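Local coordinates for protein sarcoplasmic calcium-binding proteins II, V, VI, and VII (Branchiostoma lanceolatum, PDB 2SAS) that binds calcium ions through EF-hand loops in muscle and seems more abundant in fast-contracting muscles, with no functional link established, at residues 24-27 against 28-32; 60-63 against 64-67; 77-80 against 81-85. All blocks are in the same frame, centred on the assembly; numbering follows the deposited sequence.

Contact 1: residues 24-27 against 28-32. With CA (calcium ion), chain B.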
ATOM      1  N   GLY A  24       7.877  12.534  -2.468  1.00 22.14           N
ATOM      2  CA  GLY A  24       7.444  13.127  -1.229  1.00 21.37           C
ATOM      3  C   GLY A  24       6.952  14.547  -1.373  1.00 22.09           C
ATOM      4  O   GLY A  24       6.772  15.237  -0.342  1.00 22.23           O
ATOM      5  N   SER A  25       6.790  14.962  -2.620  1.00 21.75           N
ATOM      6  CA  SER A  25       6.340  16.315  -2.965  1.00 21.15           C
ATOM      7  C   SER A  25       5.408  16.183  -4.203  1.00 20.30           C
ATOM      8  O   SER A  25       5.702  15.326  -5.025  1.00 18.50           O
ATOM      9  CB  SER A  25       7.449  17.184  -3.488  1.00 23.22           C
ATOM     10  OG  SER A  25       8.250  17.979  -2.736  1.00 27.26           O
ATOM     11  N   ILE A  26       4.458  17.074  -4.224  1.00 20.43           N
ATOM     12  CA  ILE A  26       3.499  17.274  -5.280  1.00 21.14           C
ATOM     13  C   ILE A  26       4.141  18.460  -6.087  1.00 21.68           C
ATOM     14  O   ILE A  26       4.497  19.438  -5.423  1.00 20.58           O
ATOM     15  CB  ILE A  26       2.040  17.688  -4.923  1.00 19.92           C
ATOM     16  CG1 ILE A  26       1.407  16.900  -3.756  1.00 20.69           C
ATOM     17  CG2 ILE A  26       1.137  17.489  -6.184  1.00 19.25           C
ATOM     18  CD1 ILE A  26       1.637  15.377  -3.803  1.00 18.84           C
ATOM     19  N   GLN A  27       4.208  18.319  -7.380  1.00 22.61           N
ATOM     20  CA  GLN A  27       4.793  19.378  -8.249  1.00 22.92           C
ATOM     21  C   GLN A  27       4.205  19.210  -9.639  1.00 21.59           C
ATOM     22  O   GLN A  27       3.741  18.060  -9.774  1.00 23.49           O
ATOM     23  CB  GLN A  27       6.314  19.123  -8.389  1.00 24.43           C
ATOM     24  CG  GLN A  27       7.030  19.332  -7.057  1.00 24.23           C
ATOM     25  CD  GLN A  27       8.496  19.005  -7.257  1.00 24.60           C
ATOM     26  OE1 GLN A  27       9.011  18.044  -6.670  1.00 27.38           O
ATOM     27  NE2 GLN A  27       9.072  19.848  -8.068  1.00 22.52           N
ATOM     28  N   ASP A  28       4.240  20.174 -10.524  1.00 19.60           N
ATOM     29  CA  ASP A  28       3.710  19.999 -11.879  1.00 18.70           C
ATOM     30  C   ASP A  28       4.166  18.672 -12.483  1.00 17.17           C
ATOM     31  O   ASP A  28       3.373  18.003 -13.136  1.00 16.33           O
ATOM     32  CB  ASP A  28       4.042  21.152 -12.843  1.00 20.13           C
ATOM     33  CG  ASP A  28       3.676  20.915 -14.293  1.00 23.09           C
ATOM     34  OD1 ASP A  28       2.500  20.923 -14.719  1.00 24.61           O
ATOM     35  OD2 ASP A  28       4.622  20.694 -15.111  1.00 22.93           O
ATOM     36  N   ASN A  29       5.398  18.254 -12.280  1.00 16.92           N
ATOM     37  CA  ASN A  29       5.854  17.014 -12.886  1.00 19.42           C
ATOM     38  C   ASN A  29       4.982  15.810 -12.515  1.00 19.60           C
ATOM     39  O   ASN A  29       4.986  14.821 -13.298  1.00 21.26           O
ATOM     40  CB  ASN A  29       7.334  16.787 -12.727  1.00 22.54           C
ATOM     41  CG  ASN A  29       7.805  16.399 -11.338  1.00 24.18           C
ATOM     42  OD1 ASN A  29       7.141  16.691 -10.343  1.00 26.96           O
ATOM     43  ND2 ASN A  29       8.946  15.716 -11.272  1.00 24.64           N
ATOM     44  N   ASP A  30       4.355  15.835 -11.383  1.00 18.17           N
ATOM     45  CA  ASP A  30       3.477  14.744 -10.908  1.00 16.60           C
ATOM     46  C   ASP A  30       2.257  14.729 -11.880  1.00 15.52           C
ATOM     47  O   ASP A  30       1.908  13.640 -12.338  1.00 15.62           O
ATOM     48  CB  ASP A  30       3.042  14.977  -9.471  1.00 15.35           C
ATOM     49  CG  ASP A  30       4.171  14.683  -8.513  1.00 15.95           C
ATOM     50  OD1 ASP A  30       4.769  13.602  -8.627  1.00 15.92           O
ATOM     51  OD2 ASP A  30       4.452  15.577  -7.688  1.00 15.81           O
ATOM     52  N   PHE A  31       1.744  15.894 -12.134  1.00 12.43           N
ATOM     53  CA  PHE A  31       0.629  16.109 -13.060  1.00 14.19           C
ATOM     54  C   PHE A  31       1.016  15.738 -14.493  1.00 16.01           C
ATOM     55  O   PHE A  31       0.187  15.200 -15.265  1.00 15.30           O
ATOM     56  CB  PHE A  31       0.082  17.547 -12.899  1.00 13.87           C
ATOM     57  CG  PHE A  31      -0.562  17.772 -11.551  1.00 15.42           C
ATOM     58  CD1 PHE A  31       0.194  17.956 -10.409  1.00 15.26           C
ATOM     59  CD2 PHE A  31      -1.954  17.673 -11.420  1.00 17.97           C
ATOM     60  CE1 PHE A  31      -0.381  18.087  -9.151  1.00 15.42           C
ATOM     61  CE2 PHE A  31      -2.584  17.812 -10.172  1.00 16.21           C
ATOM     62  CZ  PHE A  31      -1.773  18.032  -9.054  1.00 17.45           C
ATOM     63  N   GLU A  32       2.247  15.992 -14.931  1.00 18.36           N
ATOM     64  CA  GLU A  32       2.698  15.608 -16.280  1.00 20.14           C
ATOM     65  C   GLU A  32       2.672  14.070 -16.346  1.00 20.44           C
ATOM     66  O   GLU A  32       2.377  13.453 -17.383  1.00 19.84           O
ATOM     67  CB  GLU A  32       4.073  16.126 -16.663  1.00 23.32           C
ATOM     68  CG  GLU A  32       4.363  17.643 -16.806  1.00 26.80           C
ATOM     69  CD  GLU A  32       5.830  18.015 -16.772  1.00 29.42           C
ATOM     70  OE1 GLU A  32       6.618  17.556 -15.954  1.00 29.46           O
ATOM     71  OE2 GLU A  32       6.219  18.830 -17.645  1.00 29.90           O
TER
HETATM   72 CA    CA B 186       6.223  14.300  -6.791  1.00  9.66          CA

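Contact 2: residues 60-63 against 64-67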
ATOM      1  N   ASP A  60      -5.148  23.549 -14.313  1.00 20.10           N
ATOM      2  CA  ASP A  60      -6.200  24.211 -13.555  1.00 22.33           C
ATOM      3  C   ASP A  60      -6.301  23.531 -12.183  1.00 21.78           C
ATOM      4  O   ASP A  60      -6.550  24.147 -11.145  1.00 23.21           O
ATOM      5  CB  ASP A  60      -7.427  24.072 -14.449  1.00 26.62           C
ATOM      6  CG  ASP A  60      -8.461  25.138 -14.492  1.00 31.59           C
ATOM      7  OD1 ASP A  60      -8.796  25.697 -13.417  1.00 33.89           O
ATOM      8  OD2 ASP A  60      -8.962  25.392 -15.645  1.00 32.11           O
ATOM      9  N   GLU A  61      -6.094  22.222 -12.129  1.00 20.51           N
ATOM     10  CA  GLU A  61      -6.113  21.521 -10.845  1.00 19.78           C
ATOM     11  C   GLU A  61      -4.851  21.916 -10.056  1.00 19.52           C
ATOM     12  O   GLU A  61      -4.973  22.436  -8.885  1.00 20.57           O
ATOM     13  CB  GLU A  61      -6.217  20.032 -10.992  1.00 20.25           C
ATOM     14  CG  GLU A  61      -6.713  19.249  -9.793  1.00 22.26           C
ATOM     15  CD  GLU A  61      -6.390  17.792  -9.744  1.00 23.68           C
ATOM     16  OE1 GLU A  61      -6.530  17.207 -10.839  1.00 25.44           O
ATOM     17  OE2 GLU A  61      -6.022  17.253  -8.712  1.00 22.17           O
ATOM     18  N   TRP A  62      -3.691  21.764 -10.613  1.00 16.95           N
ATOM     19  CA  TRP A  62      -2.415  22.102  -9.980  1.00 18.50           C
ATOM     20  C   TRP A  62      -2.427  23.545  -9.431  1.00 21.22           C
ATOM     21  O   TRP A  62      -1.985  23.850  -8.320  1.00 21.44           O
ATOM     22  CB  TRP A  62      -1.261  21.937 -10.959  1.00 16.87           C
ATOM     23  CG  TRP A  62       0.072  22.435 -10.519  1.00 17.30           C
ATOM     24  CD1 TRP A  62       0.941  23.286 -11.182  1.00 16.11           C
ATOM     25  CD2 TRP A  62       0.687  22.130  -9.248  1.00 16.62           C
ATOM     26  NE1 TRP A  62       2.073  23.475 -10.432  1.00 16.18           N
ATOM     27  CE2 TRP A  62       1.937  22.792  -9.241  1.00 18.83           C
ATOM     28  CE3 TRP A  62       0.323  21.337  -8.177  1.00 13.44           C
ATOM     29  CZ2 TRP A  62       2.812  22.648  -8.165  1.00 19.09           C
ATOM     30  CZ3 TRP A  62       1.159  21.196  -7.115  1.00 16.33           C
ATOM     31  CH2 TRP A  62       2.401  21.865  -7.101  1.00 18.51           C
ATOM     32  N   ARG A  63      -2.942  24.431 -10.270  1.00 22.52           N
ATOM     33  CA  ARG A  63      -3.077  25.849  -9.958  1.00 23.21           C
ATOM     34  C   ARG A  63      -3.884  26.029  -8.686  1.00 23.41           C
ATOM     35  O   ARG A  63      -3.481  26.775  -7.788  1.00 24.00           O
ATOM     36  CB  ARG A  63      -3.715  26.605 -11.110  1.00 25.89           C
ATOM     37  CG  ARG A  63      -3.932  28.086 -10.966  1.00 28.64           C
ATOM     38  CD  ARG A  63      -3.410  28.831 -12.169  1.00 31.22           C
ATOM     39  NE  ARG A  63      -2.313  28.110 -12.826  1.00 31.33           N
ATOM     40  CZ  ARG A  63      -2.462  27.591 -14.051  1.00 32.08           C
ATOM     41  NH1 ARG A  63      -3.642  27.683 -14.668  1.00 31.45           N
ATOM     42  NH2 ARG A  63      -1.450  26.979 -14.671  1.00 33.63           N
ATOM     43  N   ASP A  64      -5.014  25.362  -8.583  1.00 23.89           N
ATOM     44  CA  ASP A  64      -5.853  25.510  -7.373  1.00 22.90           C
ATOM     45  C   ASP A  64      -5.175  24.846  -6.187  1.00 22.62           C
ATOM     46  O   ASP A  64      -5.374  25.376  -5.064  1.00 24.90           O
ATOM     47  CB  ASP A  64      -7.242  24.930  -7.598  1.00 25.00           C
ATOM     48  CG  ASP A  64      -8.209  25.182  -6.456  1.00 26.69           C
ATOM     49  OD1 ASP A  64      -8.244  24.325  -5.548  1.00 27.83           O
ATOM     50  OD2 ASP A  64      -8.939  26.174  -6.467  1.00 27.10           O
ATOM     51  N   LEU A  65      -4.474  23.744  -6.385  1.00 19.74           N
ATOM     52  CA  LEU A  65      -3.824  23.112  -5.224  1.00 18.79           C
ATOM     53  C   LEU A  65      -2.657  24.013  -4.771  1.00 19.44           C
ATOM     54  O   LEU A  65      -2.611  24.339  -3.567  1.00 17.94           O
ATOM     55  CB  LEU A  65      -3.479  21.675  -5.513  1.00 16.80           C
ATOM     56  CG  LEU A  65      -2.626  20.901  -4.499  1.00 14.71           C
ATOM     57  CD1 LEU A  65      -3.385  20.688  -3.233  1.00 12.95           C
ATOM     58  CD2 LEU A  65      -2.204  19.596  -5.179  1.00 15.52           C
ATOM     59  N   LYS A  66      -1.764  24.311  -5.699  1.00 18.85           N
ATOM     60  CA  LYS A  66      -0.595  25.170  -5.453  1.00 19.48           C
ATOM     61  C   LYS A  66      -0.997  26.454  -4.722  1.00 19.58           C
ATOM     62  O   LYS A  66      -0.368  26.845  -3.723  1.00 20.00           O
ATOM     63  CB  LYS A  66       0.091  25.581  -6.752  1.00 18.95           C
ATOM     64  CG  LYS A  66       1.564  25.850  -6.748  1.00 20.32           C
ATOM     65  CD  LYS A  66       2.133  26.243  -8.095  1.00 23.39           C
ATOM     66  CE  LYS A  66       1.869  27.662  -8.533  1.00 24.58           C
ATOM     67  NZ  LYS A  66       0.469  27.835  -9.022  1.00 27.79           N
ATOM     68  N   GLY A  67      -1.999  27.134  -5.197  1.00 19.88           N
ATOM     69  CA  GLY A  67      -2.491  28.387  -4.604  1.00 21.33           C
ATOM     70  C   GLY A  67      -3.146  28.290  -3.259  1.00 21.45           C
ATOM     71  O   GLY A  67      -3.531  29.298  -2.632  1.00 22.04           O
TER

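Contact 3: residues 77-80 against 81-85. With CA (calcium ion), chain C.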
ATOM      1  N   VAL A  77       4.373  21.383  -3.404  1.00 21.34           N
ATOM      2  CA  VAL A  77       3.466  21.250  -2.246  1.00 19.95           C
ATOM      3  C   VAL A  77       4.124  20.105  -1.446  1.00 21.09           C
ATOM      4  O   VAL A  77       4.308  18.999  -2.001  1.00 21.84           O
ATOM      5  CB  VAL A  77       2.010  21.023  -2.585  1.00 18.65           C
ATOM      6  CG1 VAL A  77       1.165  20.626  -1.365  1.00 18.16           C
ATOM      7  CG2 VAL A  77       1.326  22.193  -3.291  1.00 17.68           C
ATOM      8  N   SER A  78       4.526  20.364  -0.203  1.00 19.30           N
ATOM      9  CA  SER A  78       5.140  19.207   0.517  1.00 19.20           C
ATOM     10  C   SER A  78       4.020  18.510   1.267  1.00 17.78           C
ATOM     11  O   SER A  78       2.879  19.018   1.303  1.00 17.82           O
ATOM     12  CB  SER A  78       6.205  19.765   1.483  1.00 19.05           C
ATOM     13  OG  SER A  78       5.624  20.889   2.122  1.00 20.08           O
ATOM     14  N   TRP A  79       4.360  17.411   1.863  1.00 17.86           N
ATOM     15  CA  TRP A  79       3.475  16.600   2.712  1.00 18.51           C
ATOM     16  C   TRP A  79       2.901  17.468   3.836  1.00 18.65           C
ATOM     17  O   TRP A  79       1.686  17.497   4.044  1.00 19.77           O
ATOM     18  CB  TRP A  79       4.234  15.431   3.338  1.00 16.92           C
ATOM     19  CG  TRP A  79       3.470  14.840   4.492  1.00 19.08           C
ATOM     20  CD1 TRP A  79       3.937  14.658   5.756  1.00 20.32           C
ATOM     21  CD2 TRP A  79       2.131  14.332   4.469  1.00 18.92           C
ATOM     22  NE1 TRP A  79       2.976  14.037   6.522  1.00 21.25           N
ATOM     23  CE2 TRP A  79       1.867  13.823   5.756  1.00 19.56           C
ATOM     24  CE3 TRP A  79       1.172  14.195   3.462  1.00 18.81           C
ATOM     25  CZ2 TRP A  79       0.669  13.190   6.102  1.00 18.47           C
ATOM     26  CZ3 TRP A  79      -0.033  13.565   3.801  1.00 18.42           C
ATOM     27  CH2 TRP A  79      -0.282  13.099   5.085  1.00 18.58           C
ATOM     28  N   GLU A  80       3.801  18.124   4.550  1.00 19.11           N
ATOM     29  CA  GLU A  80       3.446  19.059   5.631  1.00 18.74           C
ATOM     30  C   GLU A  80       2.493  20.131   5.149  1.00 17.49           C
ATOM     31  O   GLU A  80       1.459  20.389   5.819  1.00 17.43           O
ATOM     32  CB  GLU A  80       4.690  19.740   6.230  1.00 19.93           C
ATOM     33  CG  GLU A  80       5.792  18.718   6.634  1.00 24.05           C
ATOM     34  CD  GLU A  80       6.621  18.247   5.457  1.00 27.20           C
ATOM     35  OE1 GLU A  80       6.692  18.884   4.412  1.00 28.98           O
ATOM     36  OE2 GLU A  80       7.214  17.169   5.635  1.00 28.57           O
ATOM     37  N   GLU A  81       2.716  20.781   4.015  1.00 16.61           N
ATOM     38  CA  GLU A  81       1.746  21.792   3.559  1.00 17.14           C
ATOM     39  C   GLU A  81       0.429  21.139   3.144  1.00 17.72           C
ATOM     40  O   GLU A  81      -0.652  21.720   3.385  1.00 17.90           O
ATOM     41  CB  GLU A  81       2.219  22.710   2.460  1.00 17.26           C
ATOM     42  CG  GLU A  81       3.709  23.119   2.591  1.00 18.22           C
ATOM     43  CD  GLU A  81       4.212  23.855   1.396  1.00 18.68           C
ATOM     44  OE1 GLU A  81       4.671  23.298   0.408  1.00 20.82           O
ATOM     45  OE2 GLU A  81       4.055  25.072   1.518  1.00 19.02           O
ATOM     46  N   TYR A  82       0.508  19.964   2.556  1.00 17.75           N
ATOM     47  CA  TYR A  82      -0.657  19.181   2.150  1.00 18.39           C
ATOM     48  C   TYR A  82      -1.431  18.752   3.407  1.00 18.46           C
ATOM     49  O   TYR A  82      -2.699  18.746   3.361  1.00 18.32           O
ATOM     50  CB  TYR A  82      -0.282  17.982   1.252  1.00 17.94           C
ATOM     51  CG  TYR A  82      -1.395  17.159   0.665  1.00 17.17           C
ATOM     52  CD1 TYR A  82      -2.178  17.558  -0.433  1.00 17.75           C
ATOM     53  CD2 TYR A  82      -1.765  15.967   1.283  1.00 16.49           C
ATOM     54  CE1 TYR A  82      -3.253  16.782  -0.901  1.00 16.75           C
ATOM     55  CE2 TYR A  82      -2.776  15.166   0.820  1.00 17.18           C
ATOM     56  CZ  TYR A  82      -3.537  15.571  -0.292  1.00 17.79           C
ATOM     57  OH  TYR A  82      -4.555  14.735  -0.738  1.00 14.59           O
ATOM     58  N   LEU A  83      -0.705  18.428   4.466  1.00 18.19           N
ATOM     59  CA  LEU A  83      -1.393  18.018   5.754  1.00 18.25           C
ATOM     60  C   LEU A  83      -2.147  19.251   6.258  1.00 18.65           C
ATOM     61  O   LEU A  83      -3.363  19.251   6.489  1.00 19.63           O
ATOM     62  CB  LEU A  83      -0.340  17.490   6.693  1.00 17.16           C
ATOM     63  CG  LEU A  83      -0.595  16.282   7.556  1.00 21.01           C
ATOM     64  CD1 LEU A  83       0.350  16.262   8.761  1.00 19.38           C
ATOM     65  CD2 LEU A  83      -2.034  16.181   8.081  1.00 20.62           C
ATOM     66  N   ALA A  84      -1.411  20.350   6.384  1.00 18.47           N
ATOM     67  CA  ALA A  84      -1.939  21.660   6.790  1.00 17.07           C
ATOM     68  C   ALA A  84      -3.170  22.017   6.028  1.00 16.72           C
ATOM     69  O   ALA A  84      -4.141  22.491   6.640  1.00 19.36           O
ATOM     70  CB  ALA A  84      -0.869  22.740   6.603  1.00 17.68           C
ATOM     71  N   MET A  85      -3.183  21.864   4.714  1.00 17.61           N
ATOM     72  CA  MET A  85      -4.353  22.160   3.874  1.00 17.42           C
ATOM     73  C   MET A  85      -5.537  21.303   4.345  1.00 17.38           C
ATOM     74  O   MET A  85      -6.662  21.803   4.514  1.00 18.38           O
ATOM     75  CB  MET A  85      -4.107  21.923   2.396  1.00 17.50           C
ATOM     76  CG  MET A  85      -5.388  22.052   1.599  1.00 18.58           C
ATOM     77  SD  MET A  85      -4.954  21.956  -0.189  1.00 21.10           S
ATOM     78  CE  MET A  85      -4.377  20.249  -0.162  1.00 18.31           C
TER
HETATM   79 CA    CA C 187       5.952  24.754  -0.879  1.00 11.24          CA
HETATM   80  O   HOH W   1       7.646  23.514   0.030  1.00 17.75           O

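Contact 1: residues 24-27 against 28-32
Asp30 and Ser25 meet at a calcium ion. The carboxylate of Asp30 takes the metal with both oxygens, OD1 and OD2 each 2.4 Å from the ion, while the backbone O of Ser25 binds it at 2.1 Å; Asp19, Asn21 and Asp23 complete the site. Asp30 OD2 does double duty, for the backbone N of Gln27 donates to it on its anti side at 2.8 Å, through a bent bond. In return Asp30 N donates to Gln27 O, from above the carbonyl plane, so two bonds fix the first turn of helix 28-42 against the end of the loop. This is the closing half of an EF-hand, in which an acidic residue of the exiting helix supplies bidentate ligation. Behind the ligands, Phe31 turns its edge to the loop: Ile26 CG2 lies 3.4 Å from Phe31 CE1, and Gln27 O sits in the ring plane near CD1. Ile26 CG2 stands anti to its own backbone N, which carries the methyl to that edge. A serine in place of Phe31 would probably leave Ile26 without its aromatic neighbour and open a gap facing Trp62 and Leu18 from the two adjoining helices.

Contact 2: residues 60-63 against 64-67
The indole of Trp62 has the aliphatic part of Lys66 over one face and Leu65 at its edge. Lys66 CD stands 3.2 Å above the ring plane, displaced toward the rim, and CG lies over the six-membered ring in a CH-pi contact, 4.1 Å from its centroid. Leu65 CD2 comes in near the plane of the indole, 4.2 Å from Trp62 CZ3, a looser apolar touch. CG of Trp62 is anti to the backbone N (chi1 171°), which sends the indole along the helix toward its later turn, where Lys66 can run across it. Lys66 starts out extended, then bends at its last two torsions, which carries Lys66 NZ to 5.2 Å from the centroid of the five-membered ring of Trp62; at that range the cation-pi attraction is weak at most. Lys66 NZ is also 4.7 Å from Arg63 NE, a proximity of like charges that probably costs a little.

The backbone beneath is regular alpha-helix. Four successive i to i+4 bonds join the two halves, the shortest being Lys66 N to Trp62 O at 2.7 Å, so the lysine is tied to the tryptophan through the main chain as well as through its methylenes. Asp64 points its carboxylate to Arg68 on the same helix in a salt bridge, and Glu61 is engaged by Arg106.

All of this belongs to helix 48-69, the entering helix of the second EF-hand. Trp62 reaches Ile26 of strand 25-26 and both Phe31 and Asp28 of helix 28-42, Leu65 touches Ile26 as well as Leu18 of helix 4-18, and Lys66 lies against Asp75 in the loop that follows, ahead of strand 77-78.

Contact 3: residues 77-80 against 81-85
Helix 79-91 starts directly after the short strand 77-78, and its opening turns are held by i to i+4 bonds from Tyr82 N to Ser78 O, Leu83 N to Trp79 O and Ala84 N to Glu80 O. Ser78 occupies the N-cap and forms a capping box with Glu81. In one direction Glu81 OE1 receives the backbone N of Ser78 at 3.0 Å on its anti lone pair; in the other, Ser78 OG accepts from Glu81 N in a long, weak bond of 3.5 Å. The serine hydroxyl can do this because chi1 of 44° places OG between the backbone N and the carbonyl carbon, turned back over the first turn; from there it also gives a weak bond to Glu81 OE1. That same OE1 binds calcium at 2.3 Å, so the bond from Ser78 N probably helps to hold the ligand in position, while Glu81 OE2 receives the backbone N of Ile71.

Farther along, Leu83 CG sits over one face of the Trp79 indole, 3.6 Å above its plane and nearer the rim than the middle. Trp79 CZ3 in turn meets the edge of the Tyr82 ring, 3.9 Å from Tyr82 CD2, and Val77 CG1 packs on Tyr82 CB. Trp79 NE1 bonds to Ala139 of the second subunit, and Tyr82 OH to Thr13. Capped by its own serine and supplying a glutamate to a metal that water 1 and Asp70, Asn72, Asp74 and Val76 also bind, the segment is the start of the exiting helix in the second EF-hand.

How the contacts relate
Contacts 1 and 3 are equivalent places in two EF-hands, each joining a short strand to an exiting helix beside its own calcium, and the two strands pair antiparallel through Ile26 and Val77. Their acids differ: an aspartate binds with both oxygens in contact 1, whereas a glutamate engages its metal through one in contact 3 and also completes a capping box with Ser78. Contact 2 holds no metal; it is plain helix. Trp62 and Leu65 are buried, and so is the charged Glu61, which pairs with Arg106, while Asp60 and Arg63 lie at the surface. Trp62 packs on Phe31 of contact 1 and on Val77 of contact 3, and Leu65 touches Met85. All three are partly buried.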